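Local atomic coordinates of Pre-mRNA-processing-splicing factor 8 (Cryptococcus neoformans var. grubii serotype A, PDB entry 6MX6), a protein that contains an intein, the part resolved here, which probably excises itself from the Prp8 splicing factor and joins the flanking protein segments. Residues A[45-58]-A[141-155]. Numbering follows the deposited sequence.
Sequences VRGEERLYRIKTHE and HINSIELEEEPTKWS
Residues 45-58 and 141-155 pair antiparallel twice, G47 and E49 with W154 and T152, then R53 and K55 with E146 and S144, and the register shifts by two where both segments pass from one sheet to the other. W154 lies flat on the backbone of the first pairing: G47 CA sits over its five-membered ring, 3.7 Å from the centroid, and the peptide of R46 and G47 covers the same face. A chi1 of 57° puts CG between the backbone N and the carbonyl carbon, which turns the indole across to the partner strand, while V45 CG2 meets the ring edge. At the crossing, R50 NE donates an almost straight bond, in the guanidinium plane, to E148 O (2.8 Å). R53 grips E148 side-on, NE and NH2 (2.8 Å) both reaching OE2 from one face of the carboxylate; R53 NH1 pairs with D62. A water joins L51 N, E148 OE1, E150 O and T152 OG1, which also hydrogen-bonds the Q7 side chain. Beyond it L147 CD1 covers a face of the Y52 ring, and I145 CD1 presses on I54 CG1 at 3.5 Å. K55 O accepts from both N143 N and S144 N, a classic beta bulge, after which E58 OE1 receives H141 ND1 (2.8 Å) through its syn lone pair. In this Hint-type fold, the R50 and R53 bonds to E148, the water and the E148 N to L51 O backbone bond thus bridge the register break between the two sheets.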
# COMPACT_ATOMS: atom_id res chain seq x y z
N VAL A 45 8.92 10.86 -6.90
CA VAL A 45 10.14 10.98 -6.12
C VAL A 45 10.76 9.59 -5.97
O VAL A 45 10.09 8.57 -6.11
CB VAL A 45 9.89 11.61 -4.74
CG1 VAL A 45 9.54 13.08 -4.89
CG2 VAL A 45 8.77 10.86 -4.03
N ARG A 46 12.07 9.56 -5.71
CA ARG A 46 12.77 8.29 -5.58
C ARG A 46 13.82 8.38 -4.50
O ARG A 46 14.36 9.46 -4.22
CB ARG A 46 13.45 7.85 -6.89
CG ARG A 46 12.56 7.83 -8.11
CD ARG A 46 13.05 6.81 -9.12
NE ARG A 46 12.52 7.04 -10.46
CZ ARG A 46 11.23 6.95 -10.79
NH1 ARG A 46 10.32 6.62 -9.88
NH2 ARG A 46 10.86 7.19 -12.04
N GLY A 47 14.14 7.24 -3.91
CA GLY A 47 15.23 7.22 -2.96
C GLY A 47 15.66 5.79 -2.70
O GLY A 47 15.27 4.88 -3.42
N GLU A 48 16.48 5.63 -1.66
CA GLU A 48 17.02 4.32 -1.30
C GLU A 48 17.18 4.26 0.21
O GLU A 48 17.86 5.11 0.79
CB GLU A 48 18.37 4.08 -1.99
CG GLU A 48 18.99 2.76 -1.61
CD GLU A 48 20.09 2.33 -2.57
OE1 GLU A 48 20.36 3.07 -3.54
OE2 GLU A 48 20.68 1.25 -2.35
N GLU A 49 16.58 3.25 0.84
CA GLU A 49 16.72 3.14 2.29
C GLU A 49 16.25 1.76 2.73
O GLU A 49 15.71 0.98 1.95
CB GLU A 49 15.92 4.23 3.02
CG GLU A 49 14.42 4.13 2.86
CD GLU A 49 13.71 5.40 3.28
OE1 GLU A 49 12.89 5.35 4.22
OE2 GLU A 49 14.00 6.46 2.67
N ARG A 50 16.50 1.46 4.01
CA ARG A 50 15.98 0.22 4.58
C ARG A 50 14.47 0.31 4.71
O ARG A 50 13.95 1.18 5.42
CB ARG A 50 16.63 -0.03 5.95
CG ARG A 50 18.09 -0.41 5.82
CD ARG A 50 18.79 -0.37 7.16
NE ARG A 50 18.42 -1.53 7.98
CZ ARG A 50 18.97 -1.80 9.16
NH1 ARG A 50 19.92 -1.03 9.65
NH2 ARG A 50 18.57 -2.88 9.84
N LEU A 51 13.76 -0.59 4.04
CA LEU A 51 12.31 -0.56 4.00
C LEU A 51 11.73 -1.55 5.01
O LEU A 51 12.44 -2.38 5.59
CB LEU A 51 11.81 -0.89 2.59
CG LEU A 51 12.40 0.01 1.49
CD1 LEU A 51 11.87 -0.41 0.12
CD2 LEU A 51 12.04 1.45 1.79
N TYR A 52 10.42 -1.48 5.19
CA TYR A 52 9.69 -2.43 6.01
C TYR A 52 9.01 -3.43 5.09
O TYR A 52 8.38 -3.03 4.10
CB TYR A 52 8.65 -1.74 6.88
CG TYR A 52 9.28 -1.11 8.08
CD1 TYR A 52 9.86 0.15 8.01
CD2 TYR A 52 9.35 -1.80 9.28
CE1 TYR A 52 10.46 0.71 9.12
CE2 TYR A 52 9.94 -1.25 10.39
CZ TYR A 52 10.50 0.01 10.31
OH TYR A 52 11.09 0.54 11.42
N ARG A 53 9.13 -4.71 5.43
CA ARG A 53 8.45 -5.79 4.71
C ARG A 53 7.24 -6.23 5.53
O ARG A 53 7.38 -6.61 6.70
CB ARG A 53 9.40 -6.97 4.48
CG ARG A 53 8.73 -8.16 3.77
CD ARG A 53 9.72 -9.27 3.45
NE ARG A 53 10.77 -8.76 2.58
CZ ARG A 53 10.70 -8.76 1.25
NH1 ARG A 53 9.64 -9.28 0.63
NH2 ARG A 53 11.70 -8.24 0.53
N ILE A 54 6.06 -6.19 4.91
CA ILE A 54 4.81 -6.62 5.50
C ILE A 54 4.40 -7.91 4.83
O ILE A 54 4.24 -7.96 3.59
CB ILE A 54 3.71 -5.55 5.36
CG1 ILE A 54 4.17 -4.25 6.01
CG2 ILE A 54 2.41 -6.05 6.00
CD1 ILE A 54 3.31 -3.04 5.65
N LYS A 55 4.23 -8.97 5.63
CA LYS A 55 3.77 -10.27 5.17
C LYS A 55 2.41 -10.57 5.77
O LYS A 55 2.19 -10.37 6.98
CB LYS A 55 4.73 -11.39 5.56
CG LYS A 55 6.13 -11.31 4.97
CD LYS A 55 6.96 -12.49 5.45
CE LYS A 55 7.97 -12.94 4.41
NZ LYS A 55 7.32 -13.37 3.15
N THR A 56 1.52 -11.12 4.94
CA THR A 56 0.18 -11.50 5.36
C THR A 56 0.10 -13.01 5.58
O THR A 56 0.92 -13.78 5.06
CB THR A 56 -0.86 -11.07 4.32
OG1 THR A 56 -0.49 -11.56 3.02
CG2 THR A 56 -0.95 -9.53 4.27
N HIS A 57 -0.87 -13.42 6.39
CA HIS A 57 -1.21 -14.84 6.47
C HIS A 57 -1.62 -15.37 5.10
O HIS A 57 -1.21 -16.46 4.70
CB HIS A 57 -2.36 -15.05 7.46
CG HIS A 57 -1.96 -14.89 8.89
ND1 HIS A 57 -1.73 -15.97 9.72
CD2 HIS A 57 -1.76 -13.79 9.64
CE1 HIS A 57 -1.40 -15.53 10.92
NE2 HIS A 57 -1.41 -14.21 10.90
N GLU A 58 -2.44 -14.60 4.39
CA GLU A 58 -2.93 -15.01 3.08
C GLU A 58 -1.79 -15.02 2.06
O GLU A 58 -0.82 -14.28 2.18
CB GLU A 58 -4.04 -14.06 2.62
CG GLU A 58 -5.34 -14.12 3.44
CD GLU A 58 -5.26 -13.38 4.78
OE1 GLU A 58 -6.27 -13.40 5.53
OE2 GLU A 58 -4.20 -12.80 5.10
N HIS A 141 -4.92 -10.34 6.86
CA HIS A 141 -4.39 -10.33 8.21
C HIS A 141 -2.88 -10.27 8.13
O HIS A 141 -2.26 -11.10 7.47
CB HIS A 141 -4.85 -11.57 8.98
CG HIS A 141 -6.34 -11.74 9.00
ND1 HIS A 141 -7.04 -12.30 7.95
CD2 HIS A 141 -7.27 -11.39 9.92
CE1 HIS A 141 -8.33 -12.30 8.23
NE2 HIS A 141 -8.49 -11.76 9.42
N ILE A 142 -2.29 -9.28 8.78
CA ILE A 142 -0.84 -9.13 8.75
C ILE A 142 -0.22 -10.16 9.68
O ILE A 142 -0.59 -10.27 10.86
CB ILE A 142 -0.44 -7.70 9.14
CG1 ILE A 142 -0.92 -6.73 8.06
CG2 ILE A 142 1.06 -7.60 9.33
CD1 ILE A 142 -0.57 -5.29 8.35
N ASN A 143 0.73 -10.93 9.16
CA ASN A 143 1.45 -11.91 9.97
C ASN A 143 2.75 -11.36 10.52
O ASN A 143 3.13 -11.70 11.65
CB ASN A 143 1.73 -13.17 9.14
CG ASN A 143 2.30 -14.30 9.98
OD1 ASN A 143 1.77 -14.63 11.05
ND2 ASN A 143 3.40 -14.89 9.52
N SER A 144 3.45 -10.51 9.77
CA SER A 144 4.69 -9.95 10.29
C SER A 144 4.97 -8.63 9.60
O SER A 144 4.55 -8.39 8.47
CB SER A 144 5.88 -10.90 10.10
OG SER A 144 6.10 -11.20 8.73
N ILE A 145 5.68 -7.76 10.31
CA ILE A 145 6.15 -6.51 9.73
C ILE A 145 7.54 -6.27 10.30
O ILE A 145 7.71 -6.25 11.52
CB ILE A 145 5.20 -5.32 10.00
CG1 ILE A 145 5.75 -4.04 9.35
CG2 ILE A 145 4.94 -5.13 11.49
CD1 ILE A 145 4.70 -2.93 9.20
N GLU A 146 8.53 -6.19 9.42
CA GLU A 146 9.91 -6.17 9.91
C GLU A 146 10.74 -5.20 9.10
O GLU A 146 10.57 -5.09 7.89
CB GLU A 146 10.56 -7.56 9.83
CG GLU A 146 9.93 -8.65 10.70
CD GLU A 146 10.13 -8.41 12.19
OE1 GLU A 146 10.97 -7.56 12.57
OE2 GLU A 146 9.45 -9.08 13.00
N LEU A 147 11.68 -4.52 9.76
CA LEU A 147 12.62 -3.67 9.05
C LEU A 147 13.64 -4.54 8.33
O LEU A 147 14.20 -5.48 8.90
CB LEU A 147 13.32 -2.73 10.04
CG LEU A 147 14.39 -1.80 9.46
CD1 LEU A 147 13.76 -0.68 8.66
CD2 LEU A 147 15.25 -1.23 10.59
N GLU A 148 13.88 -4.23 7.06
CA GLU A 148 14.86 -4.98 6.28
C GLU A 148 16.28 -4.53 6.63
O GLU A 148 16.52 -3.39 7.02
CB GLU A 148 14.61 -4.80 4.79
CG GLU A 148 13.32 -5.42 4.36
CD GLU A 148 13.37 -5.83 2.93
OE1 GLU A 148 13.75 -4.96 2.11
OE2 GLU A 148 13.07 -7.00 2.62
N GLU A 149 17.22 -5.46 6.48
CA GLU A 149 18.56 -5.19 6.99
C GLU A 149 19.47 -4.48 6.00
O GLU A 149 20.57 -4.08 6.38
CB GLU A 149 19.23 -6.49 7.43
CG GLU A 149 19.52 -7.43 6.30
CD GLU A 149 20.16 -8.70 6.79
OE1 GLU A 149 21.23 -8.62 7.45
OE2 GLU A 149 19.57 -9.78 6.55
N GLU A 150 19.04 -4.30 4.75
CA GLU A 150 19.84 -3.58 3.77
C GLU A 150 18.95 -2.64 2.99
O GLU A 150 17.76 -2.94 2.77
CB GLU A 150 20.56 -4.54 2.80
CG GLU A 150 21.67 -5.36 3.45
CD GLU A 150 23.00 -4.61 3.60
OE1 GLU A 150 23.03 -3.36 3.53
OE2 GLU A 150 24.03 -5.29 3.80
N PRO A 151 19.48 -1.50 2.53
CA PRO A 151 18.66 -0.53 1.81
C PRO A 151 18.30 -1.01 0.42
O PRO A 151 19.06 -1.73 -0.23
CB PRO A 151 19.55 0.72 1.72
CG PRO A 151 20.73 0.45 2.59
CD PRO A 151 20.87 -1.04 2.69
N THR A 152 17.13 -0.58 -0.06
CA THR A 152 16.71 -0.86 -1.42
C THR A 152 16.02 0.37 -1.98
O THR A 152 15.61 1.27 -1.25
CB THR A 152 15.78 -2.09 -1.51
OG1 THR A 152 14.59 -1.85 -0.76
CG2 THR A 152 16.47 -3.35 -0.95
N LYS A 153 15.91 0.40 -3.31
CA LYS A 153 15.36 1.57 -3.98
C LYS A 153 13.85 1.58 -3.89
O LYS A 153 13.19 0.53 -3.98
CB LYS A 153 15.78 1.59 -5.46
CG LYS A 153 17.26 1.82 -5.65
CD LYS A 153 17.63 1.79 -7.14
CE LYS A 153 19.12 2.08 -7.32
NZ LYS A 153 19.46 2.41 -8.73
N TRP A 154 13.29 2.77 -3.72
CA TRP A 154 11.86 2.98 -3.64
C TRP A 154 11.47 4.16 -4.52
O TRP A 154 12.30 5.02 -4.85
CB TRP A 154 11.41 3.26 -2.19
CG TRP A 154 12.09 4.43 -1.53
CD1 TRP A 154 13.17 4.38 -0.71
CD2 TRP A 154 11.74 5.82 -1.64
NE1 TRP A 154 13.51 5.64 -0.28
CE2 TRP A 154 12.65 6.54 -0.84
CE3 TRP A 154 10.75 6.52 -2.33
CZ2 TRP A 154 12.60 7.94 -0.72
CZ3 TRP A 154 10.69 7.90 -2.20
CH2 TRP A 154 11.61 8.59 -1.40
N SER A 155 10.19 4.19 -4.86
CA SER A 155 9.58 5.25 -5.65
C SER A 155 8.26 5.63 -5.00
O SER A 155 7.53 4.78 -4.49
CB SER A 155 9.37 4.82 -7.10
OG SER A 155 10.59 4.41 -7.70
O HOH W 1 17.00 -5.21 10.08
O HOH W 2 15.07 -2.56 2.18
O HOH W 3 7.79 -9.18 7.66